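Local atomic coordinates of beta-N-acetylglucosaminidase-like protein Glycoside hydrolase family 20 (Flavobacterium johnsoniae, PDB entry 6YHH), a protein that probably removes terminal N-acetylglucosamine units from chitin-derived oligosaccharides as a family 20 beta-N-acetylhexosaminidase. Residues A[155-159]-A[451-457]; A[183-188]-A[236-240]; A[515-521]-A[606-612]; A[567-571]-A[662-666]. One frame throughout, in Å; residues are numbered along the deposited sequence.

Interaction 1: residues A[155-159]-A[451-457]; sequences RHFQP and WTELATP. With TRS (2-amino-2-hydroxymethyl-propane-1,3-diol), chain C.
H156 shows how one residue can join two loops through both its backbone and its ring. Its backbone N donates to T452 OG1 at 3.1 Å, almost straight at 173°, and its ring ND1 donates to T452 O at 2.7 Å, with that oxygen close to the imidazole plane. With CG set beside its own backbone N (chi1 -78°), the ring reaches into the type I turn T452 to A455, whose A455–T456 peptide covers one ring face. T452 OG1 is also hydrogen-bonded to D152 O. Q158 NE2 is held by H156 O at 2.9 Å, and only weakly by A455 O; Q158 OE1 is buried without a polar partner. R155 spends its NE on Q186 and pairs NH1 with D152. E453 OE2 lies over a face of the guanidinium, 3.5 Å from R155 NH1, so this salt bridge rests on charge alone. The bound Tris, probably from the crystallisation liquor, completes the set: R155 NH2 donates to its O2 at 2.8 Å, and its O3 donates to E453 OE2 at 2.6 Å. W451 lays an indole face against Tris carbons, with NE1 3.4 Å from C1. An alanine in place of W451 removes that face, and a bound molecule would probably lose its backing and shift more freely. The site lies near E317, the predicted proton donor. The two loops follow the neighbouring parallel strands 146-152 and 443-450 of the TIM-barrel catalytic domain, and lead into helices 160-172 and 460-464, with F460 packed on Q158 and T452.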
loop_
_atom_site.group_PDB
_atom_site.type_symbol
_atom_site.label_atom_id
_atom_site.label_comp_id
_atom_site.label_asym_id
_atom_site.label_seq_id
_atom_site.Cartn_x
_atom_site.Cartn_y
_atom_site.Cartn_z
ATOM N N ARG A 155 -1.445 -6.249 18.776
ATOM C CA ARG A 155 -1.364 -7.647 18.392
ATOM C C ARG A 155 -0.537 -7.796 17.087
ATOM O O ARG A 155 0.446 -8.492 17.038
ATOM C CB ARG A 155 -2.759 -8.241 18.250
ATOM C CG ARG A 155 -3.387 -8.653 19.588
ATOM C CD ARG A 155 -3.337 -7.613 20.673
ATOM N NE ARG A 155 -4.005 -8.088 21.912
ATOM C CZ ARG A 155 -5.310 -8.136 22.089
ATOM N NH1 ARG A 155 -6.165 -7.660 21.171
ATOM N NH2 ARG A 155 -5.812 -8.742 23.133
ATOM N N HIS A 156 -0.933 -7.093 16.057
ATOM C CA HIS A 156 -0.129 -6.801 14.885
ATOM C C HIS A 156 -0.018 -5.306 14.709
ATOM O O HIS A 156 -0.993 -4.613 14.573
ATOM C CB HIS A 156 -0.695 -7.349 13.558
ATOM C CG HIS A 156 -0.469 -8.820 13.361
ATOM N ND1 HIS A 156 -1.290 -9.771 13.921
ATOM C CD2 HIS A 156 0.515 -9.501 12.726
ATOM C CE1 HIS A 156 -0.847 -10.977 13.598
ATOM N NE2 HIS A 156 0.234 -10.845 12.874
ATOM N N PHE A 157 1.225 -4.850 14.735
ATOM C CA PHE A 157 1.530 -3.456 14.534
ATOM C C PHE A 157 1.009 -3.058 13.171
ATOM O O PHE A 157 1.214 -3.788 12.145
ATOM C CB PHE A 157 3.003 -3.166 14.718
ATOM C CG PHE A 157 3.391 -1.735 14.450
ATOM C CD1 PHE A 157 3.028 -0.748 15.374
ATOM C CD2 PHE A 157 4.154 -1.362 13.334
ATOM C CE1 PHE A 157 3.311 0.571 15.175
ATOM C CE2 PHE A 157 4.453 -0.014 13.143
ATOM C CZ PHE A 157 4.082 0.947 14.097
ATOM N N GLN A 158 0.393 -1.889 13.131
ATOM C CA GLN A 158 -0.123 -1.325 11.888
ATOM C C GLN A 158 0.636 -0.020 11.592
ATOM O O GLN A 158 0.441 1.004 12.278
ATOM C CB GLN A 158 -1.588 -1.056 11.967
ATOM C CG GLN A 158 -2.421 -2.241 12.441
ATOM C CD GLN A 158 -2.395 -3.389 11.447
ATOM O OE1 GLN A 158 -2.349 -3.200 10.268
ATOM N NE2 GLN A 158 -2.393 -4.583 11.987
ATOM N N PRO A 159 1.478 -0.045 10.570
ATOM C CA PRO A 159 2.325 1.135 10.285
ATOM C C PRO A 159 1.501 2.409 9.932
ATOM O O PRO A 159 0.302 2.371 9.654
ATOM C CB PRO A 159 3.149 0.690 9.078
ATOM C CG PRO A 159 3.317 -0.743 9.292
ATOM C CD PRO A 159 1.874 -1.149 9.688
ATOM N N TRP A 451 -9.658 -5.620 16.401
ATOM C CA TRP A 451 -8.636 -6.395 17.095
ATOM C C TRP A 451 -7.757 -7.126 16.047
ATOM O O TRP A 451 -8.271 -7.600 15.035
ATOM C CB TRP A 451 -9.218 -7.345 18.065
ATOM C CG TRP A 451 -10.131 -6.713 19.055
ATOM C CD1 TRP A 451 -11.491 -6.678 19.014
ATOM C CD2 TRP A 451 -9.751 -5.825 20.107
ATOM N NE1 TRP A 451 -11.993 -5.891 20.049
ATOM C CE2 TRP A 451 -10.937 -5.320 20.688
ATOM C CE3 TRP A 451 -8.543 -5.397 20.588
ATOM C CZ2 TRP A 451 -10.923 -4.509 21.828
ATOM C CZ3 TRP A 451 -8.516 -4.599 21.708
ATOM C CH2 TRP A 451 -9.672 -4.149 22.310
ATOM N N THR A 452 -6.433 -7.154 16.274
ATOM C CA THR A 452 -5.506 -7.616 15.215
ATOM C C THR A 452 -4.708 -8.875 15.481
ATOM O O THR A 452 -3.725 -9.117 14.768
ATOM C CB THR A 452 -4.613 -6.466 14.757
ATOM O OG1 THR A 452 -3.835 -5.945 15.856
ATOM C CG2 THR A 452 -5.372 -5.371 14.115
ATOM N N GLU A 453 -5.216 -9.773 16.328
ATOM C CA GLU A 453 -4.600 -11.090 16.453
ATOM C C GLU A 453 -4.372 -11.751 15.116
ATOM O O GLU A 453 -3.305 -12.388 14.900
ATOM C CB GLU A 453 -5.431 -12.033 17.260
ATOM C CG GLU A 453 -5.579 -11.705 18.752
ATOM C CD GLU A 453 -6.650 -10.771 19.173
ATOM O OE1 GLU A 453 -7.147 -9.969 18.328
ATOM O OE2 GLU A 453 -7.045 -10.905 20.378
ATOM N N LEU A 454 -5.385 -11.660 14.214
ATOM C CA LEU A 454 -5.392 -12.373 12.997
ATOM C C LEU A 454 -5.429 -11.478 11.737
ATOM O O LEU A 454 -5.965 -11.892 10.711
ATOM C CB LEU A 454 -6.570 -13.368 12.945
ATOM C CG LEU A 454 -6.665 -14.345 14.134
ATOM C CD1 LEU A 454 -7.955 -15.230 14.107
ATOM C CD2 LEU A 454 -5.376 -15.213 14.274
ATOM N N ALA A 455 -4.898 -10.278 11.857
ATOM C CA ALA A 455 -4.820 -9.340 10.724
ATOM C C ALA A 455 -3.479 -8.653 10.714
ATOM O O ALA A 455 -3.151 -7.904 11.613
ATOM C CB ALA A 455 -5.930 -8.357 10.779
ATOM N N THR A 456 -2.782 -8.813 9.617
ATOM C CA THR A 456 -1.501 -8.119 9.380
ATOM C C THR A 456 -1.790 -6.808 8.720
ATOM O O THR A 456 -2.912 -6.555 8.306
ATOM C CB THR A 456 -0.655 -8.958 8.424
ATOM O OG1 THR A 456 -1.428 -9.161 7.216
ATOM C CG2 THR A 456 -0.304 -10.325 9.057
ATOM N N PRO A 457 -0.769 -5.982 8.549
ATOM C CA PRO A 457 -1.014 -4.762 7.729
ATOM C C PRO A 457 -1.508 -5.064 6.347
ATOM O O PRO A 457 -2.198 -4.227 5.757
ATOM C CB PRO A 457 0.379 -4.129 7.640
ATOM C CG PRO A 457 0.988 -4.580 8.918
ATOM C CD PRO A 457 0.557 -5.968 9.196
HETATM C C TRS C . -10.281 -8.803 23.063
HETATM C C1 TRS C . -11.417 -8.419 22.209
HETATM C C2 TRS C . -9.513 -7.521 23.356
HETATM C C3 TRS C . -9.399 -9.787 22.341
HETATM N N TRS C . -10.754 -9.466 24.307
HETATM O O1 TRS C . -12.277 -9.545 22.018
HETATM O O2 TRS C . -8.328 -7.834 23.988
HETATM O O3 TRS C . -8.992 -9.257 21.096
#

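Interaction 2: residues A[183-188]-A[236-240]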
loop_
_atom_site.group_PDB
_atom_site.type_symbol
_atom_site.label_atom_id
_atom_site.label_comp_id
_atom_site.label_asym_id
_atom_site.label_seq_id
_atom_site.Cartn_x
_atom_site.Cartn_y
_atom_site.Cartn_z
ATOM N N VAL A 183 -1.404 -0.389 23.251
ATOM C CA VAL A 183 -0.726 -1.261 24.162
ATOM C C VAL A 183 -1.593 -2.474 24.471
ATOM O O VAL A 183 -2.819 -2.336 24.630
ATOM C CB VAL A 183 -0.431 -0.550 25.530
ATOM C CG1 VAL A 183 0.427 -1.507 26.356
ATOM C CG2 VAL A 183 0.195 0.863 25.295
ATOM N N ASP A 184 -0.980 -3.663 24.507
ATOM C CA ASP A 184 -1.644 -4.846 24.967
ATOM C C ASP A 184 -0.533 -5.841 25.322
ATOM O O ASP A 184 0.689 -5.452 25.439
ATOM C CB ASP A 184 -2.639 -5.369 23.907
ATOM C CG ASP A 184 -3.803 -6.077 24.507
ATOM O OD1 ASP A 184 -3.578 -7.199 25.060
ATOM O OD2 ASP A 184 -4.920 -5.563 24.487
ATOM N N ASP A 185 -0.896 -7.096 25.559
ATOM C CA ASP A 185 0.088 -8.096 25.999
ATOM C C ASP A 185 1.220 -8.337 24.973
ATOM O O ASP A 185 2.327 -8.748 25.302
ATOM C CB ASP A 185 -0.586 -9.458 26.260
ATOM C CG ASP A 185 -1.552 -9.431 27.438
ATOM O OD1 ASP A 185 -1.049 -9.335 28.598
ATOM O OD2 ASP A 185 -2.779 -9.533 27.125
ATOM N N GLN A 186 0.870 -8.085 23.723
ATOM C CA GLN A 186 1.683 -8.413 22.564
ATOM C C GLN A 186 2.584 -7.248 22.105
ATOM O O GLN A 186 3.227 -7.355 21.050
ATOM C CB GLN A 186 0.756 -8.853 21.416
ATOM C CG GLN A 186 0.020 -10.125 21.692
ATOM C CD GLN A 186 -1.216 -9.997 22.575
ATOM O OE1 GLN A 186 -1.639 -8.916 22.955
ATOM N NE2 GLN A 186 -1.762 -11.116 22.939
ATOM N N GLY A 187 2.542 -6.110 22.847
ATOM C CA GLY A 187 3.431 -5.018 22.529
ATOM C C GLY A 187 2.904 -3.659 22.910
ATOM O O GLY A 187 1.730 -3.443 22.928
ATOM N N TRP A 188 3.858 -2.790 23.259
ATOM C CA TRP A 188 3.696 -1.378 23.565
ATOM C C TRP A 188 4.121 -0.525 22.388
ATOM O O TRP A 188 5.262 -0.712 21.879
ATOM C CB TRP A 188 4.626 -1.018 24.781
ATOM C CG TRP A 188 4.649 0.405 25.101
ATOM C CD1 TRP A 188 5.361 1.341 24.470
ATOM C CD2 TRP A 188 3.911 1.098 26.126
ATOM N NE1 TRP A 188 5.094 2.565 24.976
ATOM C CE2 TRP A 188 4.215 2.447 26.001
ATOM C CE3 TRP A 188 3.006 0.698 27.105
ATOM C CZ2 TRP A 188 3.635 3.426 26.837
ATOM C CZ3 TRP A 188 2.458 1.626 27.927
ATOM C CH2 TRP A 188 2.746 2.983 27.770
ATOM N N HIS A 236 -4.026 -7.268 30.851
ATOM C CA HIS A 236 -3.364 -7.202 29.550
ATOM C C HIS A 236 -2.001 -6.545 29.755
ATOM O O HIS A 236 -1.496 -5.817 28.865
ATOM C CB HIS A 236 -4.241 -6.379 28.551
ATOM C CG HIS A 236 -5.377 -7.168 27.954
ATOM N ND1 HIS A 236 -6.609 -7.379 28.544
ATOM C CD2 HIS A 236 -5.421 -7.830 26.774
ATOM C CE1 HIS A 236 -7.338 -8.146 27.748
ATOM N NE2 HIS A 236 -6.624 -8.430 26.689
ATOM N N GLY A 237 -1.345 -6.920 30.861
ATOM C CA GLY A 237 -0.120 -6.232 31.279
ATOM C C GLY A 237 1.186 -6.833 30.851
ATOM O O GLY A 237 2.225 -6.377 31.333
ATOM N N SER A 238 1.192 -7.856 29.978
ATOM C CA SER A 238 2.446 -8.624 29.713
ATOM C C SER A 238 3.620 -7.768 29.265
ATOM O O SER A 238 4.759 -7.985 29.678
ATOM C CB SER A 238 2.244 -9.809 28.754
ATOM O OG SER A 238 1.167 -10.610 29.150
ATOM N N ALA A 239 3.362 -6.874 28.312
ATOM C CA ALA A 239 4.364 -6.067 27.718
ATOM C C ALA A 239 4.816 -4.989 28.654
ATOM O O ALA A 239 6.033 -4.849 28.860
ATOM C CB ALA A 239 3.839 -5.444 26.461
ATOM N N ILE A 240 3.881 -4.313 29.330
ATOM C CA ILE A 240 4.275 -3.307 30.325
ATOM C C ILE A 240 5.216 -3.908 31.378
ATOM O O ILE A 240 6.269 -3.314 31.785
ATOM C CB ILE A 240 3.048 -2.679 30.975
ATOM C CG1 ILE A 240 2.267 -1.838 29.956
ATOM C CG2 ILE A 240 3.479 -1.789 32.149
ATOM C CD1 ILE A 240 0.990 -1.326 30.525
HETATM O O HOH W 1 1.027 -4.927 28.276
#
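V183 opens the first segment by touching I240, CG1 to CG1 at 4.1 Å, where the end of a barrel strand meets the first turn of helix 238-243. D184 follows, and the firm partner of its carboxylate is H181, through OD2; its OD1 stands too near the H236 ring for its place to be trusted. The carbonyl of D184 looks instead toward A239, whose CB packs 3.3 Å from D184 O. A water accepts from I240 N and donates to H236 O at 2.7 Å, with a weaker bond to D184 O. D185 carries the main polar link. Its OD1 accepts from S238 N at 3.0 Å and from S238 OG at 2.6 Å, the two donors arriving from opposite faces of the carboxylate plane. With S238 OG beside its own backbone N (chi1 -50°), hydroxyl and amide can grip the same oxygen. Past Q186, whose amide serves R155, G187 closes the type I turn that began at D184. W188 then brings CE3 to 3.9 Å from I240 CG1, while its NE1 is bonded to I190 O. The chemistry thus divides: aliphatic and indole packing on one flank, hydrogen bonds centred on the D185 carboxylate on the other. The paired bonds to D185 OD1 hold the chain at S238, two residues past H236, which touches E317, the predicted proton donor, and lies close to the bound Tris.

Interaction 3: residues A[515-521]-A[606-612]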
loop_
_atom_site.group_PDB
_atom_site.type_symbol
_atom_site.label_atom_id
_atom_site.label_comp_id
_atom_site.label_asym_id
_atom_site.label_seq_id
_atom_site.Cartn_x
_atom_site.Cartn_y
_atom_site.Cartn_z
ATOM N N ASN A 515 0.204 -15.811 -4.437
ATOM C CA ASN A 515 1.081 -16.581 -3.561
ATOM C C ASN A 515 0.585 -18.049 -3.481
ATOM O O ASN A 515 1.365 -18.987 -3.607
ATOM C CB ASN A 515 1.099 -15.941 -2.170
ATOM C CG ASN A 515 1.979 -16.737 -1.238
ATOM O OD1 ASN A 515 3.165 -16.914 -1.519
ATOM N ND2 ASN A 515 1.397 -17.217 -0.114
ATOM N N ILE A 516 -0.692 -18.223 -3.228
ATOM C CA ILE A 516 -1.255 -19.534 -3.089
ATOM C C ILE A 516 -1.102 -20.384 -4.393
ATOM O O ILE A 516 -0.752 -21.575 -4.302
ATOM C CB ILE A 516 -2.737 -19.449 -2.687
ATOM C CG1 ILE A 516 -2.817 -18.925 -1.284
ATOM C CG2 ILE A 516 -3.487 -20.743 -2.850
ATOM C CD1 ILE A 516 -4.289 -18.544 -0.976
ATOM N N ALA A 517 -1.341 -19.713 -5.525
ATOM C CA ALA A 517 -1.308 -20.362 -6.830
ATOM C C ALA A 517 0.096 -20.453 -7.401
ATOM O O ALA A 517 0.228 -20.894 -8.510
ATOM C CB ALA A 517 -2.229 -19.615 -7.794
ATOM N N ASN A 518 1.144 -19.993 -6.716
ATOM C CA ASN A 518 2.456 -19.985 -7.300
ATOM C C ASN A 518 2.459 -19.211 -8.606
ATOM O O ASN A 518 3.140 -19.583 -9.582
ATOM C CB ASN A 518 3.010 -21.397 -7.525
ATOM C CG ASN A 518 4.496 -21.428 -7.702
ATOM O OD1 ASN A 518 5.230 -20.473 -7.389
ATOM N ND2 ASN A 518 4.980 -22.541 -8.241
ATOM N N ASN A 519 1.718 -18.112 -8.638
ATOM C CA ASN A 519 1.676 -17.145 -9.771
ATOM C C ASN A 519 1.161 -17.741 -11.037
ATOM O O ASN A 519 1.426 -17.210 -12.116
ATOM C CB ASN A 519 3.044 -16.484 -10.019
ATOM C CG ASN A 519 2.965 -15.195 -10.799
ATOM O OD1 ASN A 519 2.011 -14.428 -10.708
ATOM N ND2 ASN A 519 3.981 -14.962 -11.613
ATOM N N GLN A 520 0.407 -18.827 -10.924
ATOM C CA GLN A 520 -0.388 -19.333 -12.028
ATOM C C GLN A 520 -1.673 -18.530 -12.128
ATOM O O GLN A 520 -1.884 -17.548 -11.375
ATOM C CB GLN A 520 -0.679 -20.830 -11.794
ATOM C CG GLN A 520 0.571 -21.718 -11.669
ATOM C CD GLN A 520 0.205 -23.132 -11.231
ATOM O OE1 GLN A 520 0.039 -23.445 -10.040
ATOM N NE2 GLN A 520 -0.051 -23.961 -12.213
ATOM N N ASN A 521 -2.529 -18.848 -13.118
ATOM C CA ASN A 521 -3.772 -18.185 -13.302
ATOM C C ASN A 521 -4.629 -18.307 -12.046
ATOM O O ASN A 521 -4.873 -19.446 -11.647
ATOM C CB ASN A 521 -4.485 -18.846 -14.480
ATOM C CG ASN A 521 -5.732 -18.137 -14.895
ATOM O OD1 ASN A 521 -6.382 -17.409 -14.153
ATOM N ND2 ASN A 521 -6.114 -18.401 -16.132
ATOM N N LEU A 606 -4.157 -26.494 -10.871
ATOM C CA LEU A 606 -3.159 -25.628 -10.206
ATOM C C LEU A 606 -2.276 -26.321 -9.256
ATOM O O LEU A 606 -1.058 -26.014 -9.120
ATOM C CB LEU A 606 -3.824 -24.472 -9.443
ATOM C CG LEU A 606 -4.562 -23.409 -10.246
ATOM C CD1 LEU A 606 -5.225 -22.435 -9.311
ATOM C CD2 LEU A 606 -3.681 -22.747 -11.272
ATOM N N SER A 607 -2.881 -27.270 -8.483
ATOM C CA SER A 607 -2.167 -27.946 -7.432
ATOM C C SER A 607 -0.912 -28.728 -7.824
ATOM O O SER A 607 -0.001 -28.881 -6.982
ATOM C CB SER A 607 -3.105 -28.839 -6.652
ATOM O OG SER A 607 -3.332 -30.055 -7.365
ATOM N N ALA A 608 -0.775 -29.069 -9.144
ATOM C CA ALA A 608 0.407 -29.761 -9.618
ATOM C C ALA A 608 1.673 -28.988 -9.344
ATOM O O ALA A 608 2.734 -29.581 -9.161
ATOM C CB ALA A 608 0.225 -30.040 -11.100
ATOM N N ASN A 609 1.549 -27.661 -9.310
ATOM C CA ASN A 609 2.707 -26.781 -9.065
ATOM C C ASN A 609 2.435 -25.740 -7.964
ATOM O O ASN A 609 2.973 -24.627 -8.029
ATOM C CB ASN A 609 3.115 -26.092 -10.360
ATOM C CG ASN A 609 4.500 -25.381 -10.272
ATOM O OD1 ASN A 609 5.422 -25.801 -9.545
ATOM N ND2 ASN A 609 4.653 -24.320 -11.088
ATOM N N ALA A 610 1.612 -26.109 -6.976
ATOM C CA ALA A 610 1.223 -25.116 -5.940
ATOM C C ALA A 610 0.834 -25.847 -4.637
ATOM O O ALA A 610 -0.347 -26.131 -4.434
ATOM C CB ALA A 610 0.072 -24.257 -6.417
ATOM N N PRO A 611 1.805 -26.121 -3.735
ATOM C CA PRO A 611 1.498 -26.769 -2.516
ATOM C C PRO A 611 0.433 -26.065 -1.677
ATOM O O PRO A 611 -0.236 -26.745 -0.870
ATOM C CB PRO A 611 2.875 -26.856 -1.781
ATOM C CG PRO A 611 3.877 -26.860 -2.906
ATOM C CD PRO A 611 3.254 -25.903 -3.921
ATOM N N LEU A 612 0.369 -24.712 -1.738
ATOM C CA LEU A 612 -0.587 -24.013 -0.893
ATOM C C LEU A 612 -2.045 -24.190 -1.364
ATOM O O LEU A 612 -2.961 -23.726 -0.706
ATOM C CB LEU A 612 -0.244 -22.532 -0.775
ATOM C CG LEU A 612 1.140 -22.226 -0.185
ATOM C CD1 LEU A 612 1.316 -20.741 -0.146
ATOM C CD2 LEU A 612 1.337 -22.837 1.120
HETATM O O HOH W 2 1.639 -22.888 -3.648
#
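N518 makes a direct side-chain hydrogen bond across this contact, and it illustrates how a helix end can be tied to a neighbouring loop. Its ND2 donates to N609 O at 2.9 Å, with an N-H...O angle of 152°. CG stands anti to the N518 backbone nitrogen (chi1 -161°), which carries the amide across to the second segment. Beside this bond, A610 sets its CB 3.5 Å from I516 O. The same carbonyl is bridged by a water that donates to it at 2.8 Å and accepts from L612 N at 2.9 Å. Leucine side chains pack around these links: L606 CD2 lies 3.6 Å from Q520 CB and also meets N521 O, while L612 CD1 rests 3.5 Å from N515 ND2. One shell further out, the backbone does the positioning. N518 has positive phi and ends helix 507-517 in a Schellman motif, overlapped by a type I' turn from A517 to Q520. On the partner side, N609 N and A610 N bond back to L606 O and S607 O. N521 OD1 caps K523 N, and N515 ND2 is bonded to T554 O. The second subunit also presses here: R497 of the second subunit donates to N515 OD1, and N126 of the second subunit packs on N518. The contact therefore joins the C-terminal ends of helices 507-517 and 583-607 beside the dimer interface, with helix 523-529 starting just beyond N521.

Interaction 4: residues A[567-571]-A[662-666]; sequences SLAFD and LSVYE
S567 can be followed outward into S663 and V664, a compact example of a helix meeting the turn before another helix. Its CB lies 3.2 Å from S663 OG and near S663 O. At the tip, OG donates to S663 OG at 2.7 Å and also touches V664 CG1 at 3.4 Å. OG sits beside its own backbone N (chi1 -61°), which turns the hydroxyl to the facing segment. S663 OG has a further partner in E533, so the two serines form a short relay of bonds toward strand 532-534. An alanine in place of S567 would probably leave S663 OG without the hydroxyl that donates to it and weaken the link between helix and turn. One helical turn on, F570 brings CD2 to 3.8 Å from V664 CB, the two side chains crossing at about a right angle. D571 works through water: one molecule joins OD1 to S663 O, and a second joins OD2 to the same carbonyl, at 2.7 Å on both legs. D571 OD1 also bonds to S667. The contact packs helix 565-579 against the turn that leads from strand 660-662 into helix 665-671; F592 and W596 of helix 583-607 meet the F570 ring, and L623 of helix 617-634 backs V664.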
loop_
_atom_site.group_PDB
_atom_site.type_symbol
_atom_site.label_atom_id
_atom_site.label_comp_id
_atom_site.label_asym_id
_atom_site.label_seq_id
_atom_site.Cartn_x
_atom_site.Cartn_y
_atom_site.Cartn_z
ATOM N N SER A 567 -21.948 -17.412 -2.690
ATOM C CA SER A 567 -22.826 -18.005 -1.688
ATOM C C SER A 567 -24.130 -17.218 -1.599
ATOM O O SER A 567 -25.195 -17.814 -1.566
ATOM C CB SER A 567 -22.198 -18.061 -0.320
ATOM O OG SER A 567 -21.017 -18.889 -0.417
ATOM N N LEU A 568 -24.037 -15.894 -1.482
ATOM C CA LEU A 568 -25.277 -15.100 -1.352
ATOM C C LEU A 568 -26.135 -15.270 -2.612
ATOM O O LEU A 568 -27.368 -15.384 -2.504
ATOM C CB LEU A 568 -24.931 -13.643 -1.156
ATOM C CG LEU A 568 -24.310 -13.258 0.194
ATOM C CD1 LEU A 568 -23.943 -11.760 0.206
ATOM C CD2 LEU A 568 -25.137 -13.692 1.333
ATOM N N ALA A 569 -25.498 -15.281 -3.770
ATOM C CA ALA A 569 -26.248 -15.520 -5.008
ATOM C C ALA A 569 -26.884 -16.857 -5.115
ATOM O O ALA A 569 -27.994 -16.991 -5.614
ATOM C CB ALA A 569 -25.406 -15.187 -6.228
ATOM N N PHE A 570 -26.175 -17.863 -4.670
ATOM C CA PHE A 570 -26.683 -19.214 -4.603
ATOM C C PHE A 570 -27.872 -19.309 -3.711
ATOM O O PHE A 570 -28.951 -19.887 -4.037
ATOM C CB PHE A 570 -25.585 -20.182 -4.146
ATOM C CG PHE A 570 -26.022 -21.618 -4.172
ATOM C CD1 PHE A 570 -26.363 -22.263 -5.375
ATOM C CD2 PHE A 570 -26.095 -22.388 -2.996
ATOM C CE1 PHE A 570 -26.709 -23.624 -5.361
ATOM C CE2 PHE A 570 -26.461 -23.702 -2.989
ATOM C CZ PHE A 570 -26.818 -24.327 -4.217
ATOM N N ASP A 571 -27.737 -18.701 -2.522
ATOM C CA ASP A 571 -28.806 -18.763 -1.569
ATOM C C ASP A 571 -30.118 -18.212 -2.187
ATOM O O ASP A 571 -31.197 -18.808 -1.944
ATOM C CB ASP A 571 -28.464 -17.857 -0.377
ATOM C CG ASP A 571 -27.404 -18.461 0.577
ATOM O OD1 ASP A 571 -27.122 -19.654 0.543
ATOM O OD2 ASP A 571 -26.901 -17.651 1.394
ATOM N N LEU A 662 -17.526 -23.536 3.842
ATOM C CA LEU A 662 -18.391 -23.332 2.685
ATOM C C LEU A 662 -19.736 -22.722 3.073
ATOM O O LEU A 662 -20.496 -23.317 3.829
ATOM C CB LEU A 662 -18.662 -24.675 1.940
ATOM C CG LEU A 662 -17.524 -25.278 1.133
ATOM C CD1 LEU A 662 -17.832 -26.755 0.793
ATOM C CD2 LEU A 662 -17.227 -24.451 -0.096
ATOM N N SER A 663 -19.995 -21.502 2.639
ATOM C CA SER A 663 -21.172 -20.790 3.106
ATOM C C SER A 663 -22.363 -20.975 2.185
ATOM O O SER A 663 -23.340 -20.283 2.273
ATOM C CB SER A 663 -20.831 -19.313 3.332
ATOM O OG SER A 663 -20.326 -18.710 2.148
ATOM N N VAL A 664 -22.254 -21.981 1.341
ATOM C CA VAL A 664 -23.388 -22.543 0.570
ATOM C C VAL A 664 -23.975 -23.775 1.221
ATOM O O VAL A 664 -24.999 -24.302 0.755
ATOM C CB VAL A 664 -22.934 -22.871 -0.877
ATOM C CG1 VAL A 664 -22.553 -21.628 -1.665
ATOM C CG2 VAL A 664 -21.804 -23.874 -0.925
ATOM N N TYR A 665 -23.373 -24.302 2.287
ATOM C CA TYR A 665 -23.872 -25.484 2.922
ATOM C C TYR A 665 -25.355 -25.465 3.324
ATOM O O TYR A 665 -26.136 -26.429 2.965
ATOM C CB TYR A 665 -23.021 -25.875 4.142
ATOM C CG TYR A 665 -23.718 -26.860 4.987
ATOM C CD1 TYR A 665 -23.803 -28.187 4.576
ATOM C CD2 TYR A 665 -24.321 -26.465 6.173
ATOM C CE1 TYR A 665 -24.480 -29.102 5.348
ATOM C CE2 TYR A 665 -24.970 -27.372 6.975
ATOM C CZ TYR A 665 -25.034 -28.686 6.561
ATOM O OH TYR A 665 -25.722 -29.638 7.354
ATOM N N GLU A 666 -25.774 -24.373 3.974
ATOM C CA GLU A 666 -27.191 -24.301 4.439
ATOM C C GLU A 666 -28.183 -24.439 3.270
ATOM O O GLU A 666 -29.165 -25.156 3.402
ATOM C CB GLU A 666 -27.485 -23.068 5.236
ATOM C CG GLU A 666 -26.737 -23.038 6.580
ATOM C CD GLU A 666 -27.163 -24.125 7.602
ATOM O OE1 GLU A 666 -28.260 -24.766 7.497
ATOM O OE2 GLU A 666 -26.368 -24.376 8.551
HETATM O O HOH W 3 -26.057 -21.464 2.366
HETATM O O HOH W 4 -24.450 -17.787 2.504
#

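Overall arrangement
Interactions 1 and 2 belong to the catalytic barrel and touch each other: R155 NE reaches Q186 OE1 at 2.7 Å, and segments at the ends of four barrel strands gather beside the predicted proton donor. Interaction 2 is wholly buried and nested within the chain loop that interaction 1 closes. Interactions 3 and 4 lie in the later helical region, about 25 Å apart between centres and not touching; their segments alternate along the chain, and helix 583-607, which ends in interaction 3, also packs on interaction 4. Carboxylates, histidines and arginine dominate near the active site. Farther away, interaction 4 is buried and combines serine, water and aromatic packing, whereas partly buried interaction 3 relies on asparagine and leucine beside the second subunit.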